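Local coordinates for protein probable dehydrogenase (PDB 3MOI) that is a probable dehydrogenase of the GFO/IDH/MocA family, inferred to catalyse NAD(P)-dependent oxidation or reduction of a substrate that is not known, at residues A[23-28]-A[343-348]; A[13-18]-A[278-283]; A[17-22]-A[46-51]. All blocks are in the same frame, centred on the assembly; numbering follows the deposited sequence.

Contact 1: residues A[23-28]-A[343-348]; sequences RHHPDA and DTIDEL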
loop_
_atom_site.group_PDB
_atom_site.type_symbol
_atom_site.label_atom_id
_atom_site.label_comp_id
_atom_site.label_asym_id
_atom_site.label_seq_id
_atom_site.Cartn_x
_atom_site.Cartn_y
_atom_site.Cartn_z
ATOM N N ARG A 23 -4.316 -2.135 36.579
ATOM C CA ARG A 23 -3.661 -2.409 37.885
ATOM C C ARG A 23 -2.339 -1.688 37.817
ATOM O O ARG A 23 -2.116 -0.705 38.512
ATOM C CB ARG A 23 -3.445 -3.916 38.159
ATOM C CG ARG A 23 -3.940 -4.365 39.549
ATOM C CD ARG A 23 -3.117 -5.492 40.209
ATOM N NE ARG A 23 -3.720 -6.838 40.194
ATOM C CZ ARG A 23 -3.648 -7.700 39.180
ATOM N NH1 ARG A 23 -3.054 -7.356 38.038
ATOM N NH2 ARG A 23 -4.186 -8.917 39.298
ATOM N N HIS A 24 -1.549 -2.090 36.829
ATOM C CA HIS A 24 -0.260 -1.515 36.595
ATOM C C HIS A 24 -0.244 -0.027 36.373
ATOM O O HIS A 24 0.778 0.593 36.543
ATOM C CB HIS A 24 0.392 -2.210 35.402
ATOM C CG HIS A 24 0.591 -3.681 35.614
ATOM N ND1 HIS A 24 0.979 -4.535 34.608
ATOM C CD2 HIS A 24 0.414 -4.454 36.714
ATOM C CE1 HIS A 24 1.073 -5.766 35.084
ATOM N NE2 HIS A 24 0.733 -5.745 36.358
ATOM N N HIS A 25 -1.340 0.579 35.956
ATOM C CA HIS A 25 -1.296 2.022 35.767
ATOM C C HIS A 25 -1.448 2.717 37.130
ATOM O O HIS A 25 -2.343 2.354 37.989
ATOM C CB HIS A 25 -2.321 2.492 34.750
ATOM C CG HIS A 25 -2.064 3.858 34.174
ATOM N ND1 HIS A 25 -2.074 5.002 34.929
ATOM C CD2 HIS A 25 -1.923 4.271 32.890
ATOM C CE1 HIS A 25 -1.885 6.053 34.149
ATOM N NE2 HIS A 25 -1.800 5.637 32.904
ATOM N N PRO A 26 -0.531 3.668 37.352
ATOM C CA PRO A 26 -0.379 4.386 38.589
ATOM C C PRO A 26 -1.406 5.446 38.788
ATOM O O PRO A 26 -1.599 5.894 39.921
ATOM C CB PRO A 26 1.030 5.020 38.490
ATOM C CG PRO A 26 1.344 5.054 37.044
ATOM C CD PRO A 26 0.627 3.874 36.451
ATOM N N ASP A 27 -2.070 5.881 37.744
ATOM C CA ASP A 27 -3.122 6.865 37.973
ATOM C C ASP A 27 -4.514 6.237 37.976
ATOM O O ASP A 27 -5.524 6.961 37.881
ATOM C CB ASP A 27 -3.006 8.008 36.967
ATOM C CG ASP A 27 -1.646 8.663 37.010
ATOM O OD1 ASP A 27 -1.146 8.776 38.151
ATOM O OD2 ASP A 27 -1.086 9.014 35.923
ATOM N N ALA A 28 -4.556 4.903 38.131
ATOM C CA ALA A 28 -5.789 4.164 37.991
ATOM C C ALA A 28 -5.831 2.966 38.915
ATOM O O ALA A 28 -4.852 2.176 39.021
ATOM C CB ALA A 28 -5.965 3.696 36.556
ATOM N N ASP A 343 -2.105 4.488 27.508
ATOM C CA ASP A 343 -2.322 5.772 26.888
ATOM C C ASP A 343 -3.800 6.151 26.767
ATOM O O ASP A 343 -4.136 7.341 26.825
ATOM C CB ASP A 343 -1.662 5.823 25.510
ATOM C CG ASP A 343 -0.167 5.556 25.587
ATOM O OD1 ASP A 343 0.683 6.458 25.385
ATOM O OD2 ASP A 343 0.144 4.413 25.893
ATOM N N THR A 344 -4.672 5.163 26.563
ATOM C CA THR A 344 -6.082 5.424 26.620
ATOM C C THR A 344 -6.422 6.076 28.001
ATOM O O THR A 344 -7.107 7.103 28.066
ATOM C CB THR A 344 -6.918 4.135 26.467
ATOM O OG1 THR A 344 -6.515 3.386 25.334
ATOM C CG2 THR A 344 -8.371 4.459 26.348
ATOM N N ILE A 345 -5.925 5.504 29.095
ATOM C CA ILE A 345 -6.192 6.053 30.405
ATOM C C ILE A 345 -5.668 7.472 30.518
ATOM O O ILE A 345 -6.360 8.356 31.014
ATOM C CB ILE A 345 -5.560 5.178 31.509
ATOM C CG1 ILE A 345 -6.219 3.788 31.513
ATOM C CG2 ILE A 345 -5.595 5.876 32.843
ATOM C CD1 ILE A 345 -5.596 2.834 32.457
ATOM N N ASP A 346 -4.452 7.715 30.039
ATOM C CA ASP A 346 -3.875 9.059 30.108
ATOM C C ASP A 346 -4.771 10.095 29.416
ATOM O O ASP A 346 -4.952 11.212 29.925
ATOM C CB ASP A 346 -2.473 9.121 29.480
ATOM C CG ASP A 346 -1.458 8.187 30.167
ATOM O OD1 ASP A 346 -1.703 7.706 31.315
ATOM O OD2 ASP A 346 -0.391 7.937 29.540
ATOM N N GLU A 347 -5.354 9.733 28.270
ATOM C CA GLU A 347 -6.176 10.693 27.577
ATOM C C GLU A 347 -7.357 11.088 28.465
ATOM O O GLU A 347 -7.625 12.244 28.611
ATOM C CB GLU A 347 -6.634 10.160 26.249
ATOM C CG GLU A 347 -7.247 11.205 25.452
ATOM C CD GLU A 347 -7.757 10.722 24.112
ATOM O OE1 GLU A 347 -8.389 11.569 23.405
ATOM O OE2 GLU A 347 -7.525 9.531 23.755
ATOM N N LEU A 348 -8.001 10.150 29.136
ATOM C CA LEU A 348 -9.082 10.552 30.068
ATOM C C LEU A 348 -8.605 11.392 31.260
ATOM O O LEU A 348 -9.207 12.449 31.565
ATOM C CB LEU A 348 -9.773 9.348 30.646
ATOM C CG LEU A 348 -11.268 9.192 30.704
ATOM C CD1 LEU A 348 -11.585 8.535 32.052
ATOM C CD2 LEU A 348 -12.077 10.380 30.395
#
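Where helix 12-24 of the Rossmann fold gives way to strand 28-34, a type I turn from H25 to A28 packs against helix 340-352 and is tied to it by a histidine-carboxylate hydrogen bond. H25 NE2 donates to D346 OD1 at 2.6 Å, with an N-H...O angle of 152°. The oxygen lies at the ring edge, close to the imidazole plane; on the carboxylate the syn side is used, with NE2 tilted 23° out of its plane, the two planes standing 66° apart. At the other nitrogen, H25 ND1 accepts the backbone N of D27 at 2.9 Å, also in the ring plane, so the imidazole is gripped at both nitrogens and its rotation is fixed. I345 closes over one face: its CG2, anti to the backbone N, makes a CH-pi contact 3.9 Å from the ring centroid. The other branch of I345 ends at CD1, which meets A28 CB at 4.2 Å. R349 forms salt bridges with both D346 and D27, and R336 pairs with D27 as well. With ND1 acting as acceptor and NE2 as donor, H25 is consistent with the neutral NE2-H tautomer, while the arginines probably offset the nearby negative charges of D27 and D346.

Contact 2: residues A[13-18]-A[278-283]; sequences AGSVLM and YGFGGP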
loop_
_atom_site.group_PDB
_atom_site.type_symbol
_atom_site.label_atom_id
_atom_site.label_comp_id
_atom_site.label_asym_id
_atom_site.label_seq_id
_atom_site.Cartn_x
_atom_site.Cartn_y
_atom_site.Cartn_z
ATOM N N ALA A 13 -11.533 -7.827 25.783
ATOM C CA ALA A 13 -11.083 -6.441 25.989
ATOM C C ALA A 13 -11.096 -6.015 27.493
ATOM O O ALA A 13 -10.126 -5.469 28.043
ATOM C CB ALA A 13 -11.945 -5.460 25.122
ATOM N N GLY A 14 -12.189 -6.272 28.166
ATOM C CA GLY A 14 -12.261 -5.918 29.570
ATOM C C GLY A 14 -11.281 -6.630 30.495
ATOM O O GLY A 14 -10.430 -5.974 31.123
ATOM N N SER A 15 -11.422 -7.957 30.612
ATOM C CA SER A 15 -10.736 -8.695 31.655
ATOM C C SER A 15 -9.284 -8.907 31.322
ATOM O O SER A 15 -8.441 -8.821 32.216
ATOM C CB SER A 15 -11.319 -10.094 31.891
ATOM O OG SER A 15 -12.461 -10.418 31.105
ATOM N N VAL A 16 -8.968 -9.253 30.065
ATOM C CA VAL A 16 -7.576 -9.659 29.781
ATOM C C VAL A 16 -6.693 -8.542 29.227
ATOM O O VAL A 16 -5.540 -8.464 29.614
ATOM C CB VAL A 16 -7.416 -11.057 29.030
ATOM C CG1 VAL A 16 -8.693 -11.536 28.401
ATOM C CG2 VAL A 16 -6.240 -11.039 28.023
ATOM N N LEU A 17 -7.221 -7.640 28.391
ATOM C CA LEU A 17 -6.411 -6.496 27.904
ATOM C C LEU A 17 -6.360 -5.335 28.868
ATOM O O LEU A 17 -5.287 -4.907 29.308
ATOM C CB LEU A 17 -6.930 -6.010 26.567
ATOM C CG LEU A 17 -6.146 -6.453 25.318
ATOM C CD1 LEU A 17 -5.163 -7.602 25.567
ATOM C CD2 LEU A 17 -7.104 -6.754 24.132
ATOM N N MET A 18 -7.512 -4.809 29.239
ATOM C CA MET A 18 -7.494 -3.531 29.917
ATOM C C MET A 18 -7.210 -3.681 31.375
ATOM O O MET A 18 -6.436 -2.913 31.937
ATOM C CB MET A 18 -8.803 -2.787 29.699
ATOM C CG MET A 18 -8.853 -1.443 30.365
ATOM S SD MET A 18 -7.354 -0.536 30.137
ATOM C CE MET A 18 -7.723 1.011 30.840
ATOM N N TYR A 278 -10.059 -16.929 24.873
ATOM C CA TYR A 278 -9.951 -15.482 25.052
ATOM C C TYR A 278 -10.705 -14.974 26.323
ATOM O O TYR A 278 -10.661 -13.794 26.655
ATOM C CB TYR A 278 -10.397 -14.766 23.750
ATOM C CG TYR A 278 -9.418 -14.938 22.568
ATOM C CD1 TYR A 278 -8.247 -14.182 22.483
ATOM C CD2 TYR A 278 -9.664 -15.860 21.555
ATOM C CE1 TYR A 278 -7.357 -14.334 21.427
ATOM C CE2 TYR A 278 -8.780 -16.013 20.483
ATOM C CZ TYR A 278 -7.630 -15.249 20.428
ATOM O OH TYR A 278 -6.756 -15.411 19.382
ATOM N N GLY A 279 -11.366 -15.873 27.042
ATOM C CA GLY A 279 -12.017 -15.508 28.294
ATOM C C GLY A 279 -11.042 -15.221 29.430
ATOM O O GLY A 279 -9.811 -15.389 29.292
ATOM N N PHE A 280 -11.604 -14.784 30.557
ATOM C CA PHE A 280 -10.800 -14.458 31.742
ATOM C C PHE A 280 -10.291 -15.719 32.436
ATOM O O PHE A 280 -11.091 -16.575 32.811
ATOM C CB PHE A 280 -11.579 -13.604 32.763
ATOM C CG PHE A 280 -10.777 -13.290 33.976
ATOM C CD1 PHE A 280 -9.680 -12.457 33.884
ATOM C CD2 PHE A 280 -11.048 -13.898 35.178
ATOM C CE1 PHE A 280 -8.879 -12.192 34.991
ATOM C CE2 PHE A 280 -10.256 -13.644 36.297
ATOM C CZ PHE A 280 -9.159 -12.797 36.199
ATOM N N GLY A 281 -8.973 -15.803 32.633
ATOM C CA GLY A 281 -8.366 -16.994 33.239
ATOM C C GLY A 281 -8.161 -18.141 32.252
ATOM O O GLY A 281 -7.821 -19.246 32.653
ATOM N N GLY A 282 -8.387 -17.883 30.962
ATOM C CA GLY A 282 -8.043 -18.813 29.914
ATOM C C GLY A 282 -6.572 -18.660 29.554
ATOM O O GLY A 282 -5.848 -17.908 30.223
ATOM N N PRO A 283 -6.124 -19.372 28.491
ATOM C CA PRO A 283 -4.730 -19.413 28.033
ATOM C C PRO A 283 -4.080 -18.049 27.945
ATOM O O PRO A 283 -3.025 -17.846 28.541
ATOM C CB PRO A 283 -4.828 -20.031 26.627
ATOM C CG PRO A 283 -6.055 -20.853 26.641
ATOM C CD PRO A 283 -6.986 -20.262 27.685
#
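S15 meets F280 through its CB, which comes obliquely at the CB-CG-CD1 side of the phenylalanine. S15 CB lies 3.5 Å from F280 CD1 and 3.6 Å from F280 CB. F280 holds its CG anti to the backbone N (chi1 179°), which carries the ring past the serine so that only the CB-CG-CD1 side is engaged. The hydroxyl of S15 does not serve this contact with a polar bond: OG is hydrogen-bonded to G11 O, one turn back, leaving the methylene to do most of the packing.

One residue further along the helix, V16 presents a single branch to the backbone of the loop. Its CG1 methyl comes to 3.5 Å from Y278 O and 4.1 Å from G279 O, an apolar group set against two successive carbonyl oxygens. The Y278 side chain itself stays apart from V16; its ring instead packs edge-to-face with F12. A type II turn from G279 to G282 then bends the chain back, with G281 at positive phi.

The segment 13-18 is an early part of helix 12-24, widened by a pi-type turn, and includes G14 of a GxGxxG-like sequence that fits a Rossmann dinucleotide-binding turn. The loop after helix 270-278 thus lies along one flank of this helix, F280 also stacking edge-to-face on F44 of helix 38-48, while M18 packs on helix 340-352.

Contact 3: residues A[17-22]-A[46-51]; sequences LMAPAM and KEYGIP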
loop_
_atom_site.group_PDB
_atom_site.type_symbol
_atom_site.label_atom_id
_atom_site.label_comp_id
_atom_site.label_asym_id
_atom_site.label_seq_id
_atom_site.Cartn_x
_atom_site.Cartn_y
_atom_site.Cartn_z
ATOM N N LEU A 17 -7.221 -7.640 28.391
ATOM C CA LEU A 17 -6.411 -6.496 27.904
ATOM C C LEU A 17 -6.360 -5.335 28.868
ATOM O O LEU A 17 -5.287 -4.907 29.308
ATOM C CB LEU A 17 -6.930 -6.010 26.567
ATOM C CG LEU A 17 -6.146 -6.453 25.318
ATOM C CD1 LEU A 17 -5.163 -7.602 25.567
ATOM C CD2 LEU A 17 -7.104 -6.754 24.132
ATOM N N MET A 18 -7.512 -4.809 29.239
ATOM C CA MET A 18 -7.494 -3.531 29.917
ATOM C C MET A 18 -7.210 -3.681 31.375
ATOM O O MET A 18 -6.436 -2.913 31.937
ATOM C CB MET A 18 -8.803 -2.787 29.699
ATOM C CG MET A 18 -8.853 -1.443 30.365
ATOM S SD MET A 18 -7.354 -0.536 30.137
ATOM C CE MET A 18 -7.723 1.011 30.840
ATOM N N ALA A 19 -7.840 -4.659 32.000
ATOM C CA ALA A 19 -7.721 -4.824 33.483
ATOM C C ALA A 19 -6.287 -4.872 34.042
ATOM O O ALA A 19 -5.960 -4.085 34.914
ATOM C CB ALA A 19 -8.493 -6.007 33.952
ATOM N N PRO A 20 -5.417 -5.746 33.519
ATOM C CA PRO A 20 -4.045 -5.778 34.063
ATOM C C PRO A 20 -3.334 -4.456 33.865
ATOM O O PRO A 20 -2.709 -3.932 34.803
ATOM C CB PRO A 20 -3.357 -6.890 33.261
ATOM C CG PRO A 20 -4.491 -7.654 32.584
ATOM C CD PRO A 20 -5.543 -6.609 32.341
ATOM N N ALA A 21 -3.499 -3.878 32.680
ATOM C CA ALA A 21 -2.947 -2.549 32.376
ATOM C C ALA A 21 -3.415 -1.483 33.339
ATOM O O ALA A 21 -2.647 -0.596 33.692
ATOM C CB ALA A 21 -3.278 -2.139 30.924
ATOM N N MET A 22 -4.671 -1.569 33.780
ATOM C CA MET A 22 -5.180 -0.651 34.818
ATOM C C MET A 22 -4.500 -0.871 36.163
ATOM O O MET A 22 -4.172 0.114 36.834
ATOM C CB MET A 22 -6.702 -0.785 35.026
ATOM C CG MET A 22 -7.590 0.090 34.174
ATOM S SD MET A 22 -9.347 0.103 34.615
ATOM C CE MET A 22 -9.751 1.356 33.450
ATOM N N LYS A 46 -12.647 -12.273 42.789
ATOM C CA LYS A 46 -11.636 -12.915 43.654
ATOM C C LYS A 46 -10.241 -12.429 43.278
ATOM O O LYS A 46 -9.508 -11.947 44.114
ATOM C CB LYS A 46 -11.648 -14.486 43.573
ATOM C CG LYS A 46 -12.425 -15.244 44.705
ATOM C CD LYS A 46 -12.402 -16.789 44.602
ATOM C CE LYS A 46 -12.584 -17.523 46.007
ATOM N NZ LYS A 46 -12.488 -19.056 45.987
ATOM N N GLU A 47 -9.870 -12.562 42.009
ATOM C CA GLU A 47 -8.500 -12.225 41.577
ATOM C C GLU A 47 -8.091 -10.750 41.787
ATOM O O GLU A 47 -6.942 -10.489 42.165
ATOM C CB GLU A 47 -8.313 -12.607 40.113
ATOM C CG GLU A 47 -7.072 -12.037 39.458
ATOM C CD GLU A 47 -5.824 -12.890 39.627
ATOM O OE1 GLU A 47 -5.704 -13.686 40.598
ATOM O OE2 GLU A 47 -4.949 -12.738 38.735
ATOM N N TYR A 48 -9.001 -9.805 41.519
ATOM C CA TYR A 48 -8.697 -8.375 41.688
ATOM C C TYR A 48 -9.139 -7.803 43.056
ATOM O O TYR A 48 -8.892 -6.651 43.350
ATOM C CB TYR A 48 -9.301 -7.544 40.552
ATOM C CG TYR A 48 -8.492 -7.607 39.302
ATOM C CD1 TYR A 48 -7.708 -6.538 38.892
ATOM C CD2 TYR A 48 -8.502 -8.759 38.494
ATOM C CE1 TYR A 48 -6.936 -6.635 37.720
ATOM C CE2 TYR A 48 -7.761 -8.829 37.313
ATOM C CZ TYR A 48 -6.980 -7.783 36.953
ATOM O OH TYR A 48 -6.229 -7.892 35.805
ATOM N N GLY A 49 -9.774 -8.618 43.882
ATOM C CA GLY A 49 -10.110 -8.197 45.221
ATOM C C GLY A 49 -11.137 -7.094 45.209
ATOM O O GLY A 49 -11.049 -6.163 45.999
ATOM N N ILE A 50 -12.130 -7.198 44.326
ATOM C CA ILE A 50 -13.163 -6.178 44.290
ATOM C C ILE A 50 -14.591 -6.708 44.323
ATOM O O ILE A 50 -14.831 -7.868 43.969
ATOM C CB ILE A 50 -12.996 -5.338 43.035
ATOM C CG1 ILE A 50 -12.939 -6.240 41.799
ATOM C CG2 ILE A 50 -11.781 -4.484 43.173
ATOM C CD1 ILE A 50 -13.187 -5.470 40.521
ATOM N N PRO A 51 -15.547 -5.849 44.711
ATOM C CA PRO A 51 -16.946 -6.242 44.622
ATOM C C PRO A 51 -17.351 -6.330 43.153
ATOM O O PRO A 51 -16.882 -5.533 42.408
ATOM C CB PRO A 51 -17.690 -5.083 45.289
ATOM C CG PRO A 51 -16.801 -3.888 45.246
ATOM C CD PRO A 51 -15.389 -4.404 45.043
#
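Van der Waals packing of Y48 against A19 and P20 makes up this contact. A19 CB sits 3.8 Å from Y48 CZ and 3.5 Å from Y48 OH, coming at the phenol obliquely. Y48 CG is anti to its own carbonyl carbon (chi1 -79°), and the ring reaches across to helix 12-24 with its OH leading, at the junction of A19 and P20. The pyrrolidine ring of P20 adds CG, 3.7 Å from Y48 OH.

The polar approach is not a bond. P20 N lies at the edge of the Y48 ring, near its plane and 3.2 Å from Y48 OH, but a proline nitrogen has no hydrogen to give. The same lack of an N-H kinks the helix at P20, where the link to the preceding turn is missing.

Aromatic and cationic partners complete the surroundings of the phenol: F44 stacks on it from within its own helix, and R23 makes a cation-pi contact with it.

After Y48, helix 38-48 is closed by a Schellman motif, G49 taking positive phi (67°) before the chain runs to strand 52-53. Two helices following successive parallel strands, 3-8 and 28-34, and packed together through side chains are typical of the beta-alpha-beta units of a Rossmann fold.

In the fold
All three contacts draw on helix 12-24, which follows the first strand of the parallel Rossmann sheet: contact 2 uses its early turns, contact 3 its middle and contact 1 its end. Contacts 2 and 3 share L17 and M18, their centres about 10 Å apart; contacts 1 and 3 are about 13 Å apart and contacts 1 and 2 about 18 Å. Contact 3 is local in sequence, bridging neighbouring beta-alpha units, whereas the other two bring back distant chain, residues 278-283 and then 343-348. M18 and M22 pack on I345, and F280 approaches E47 and Y48. Later parts of the chain thus pack against this helix, joining them to the probable nucleotide-binding domain.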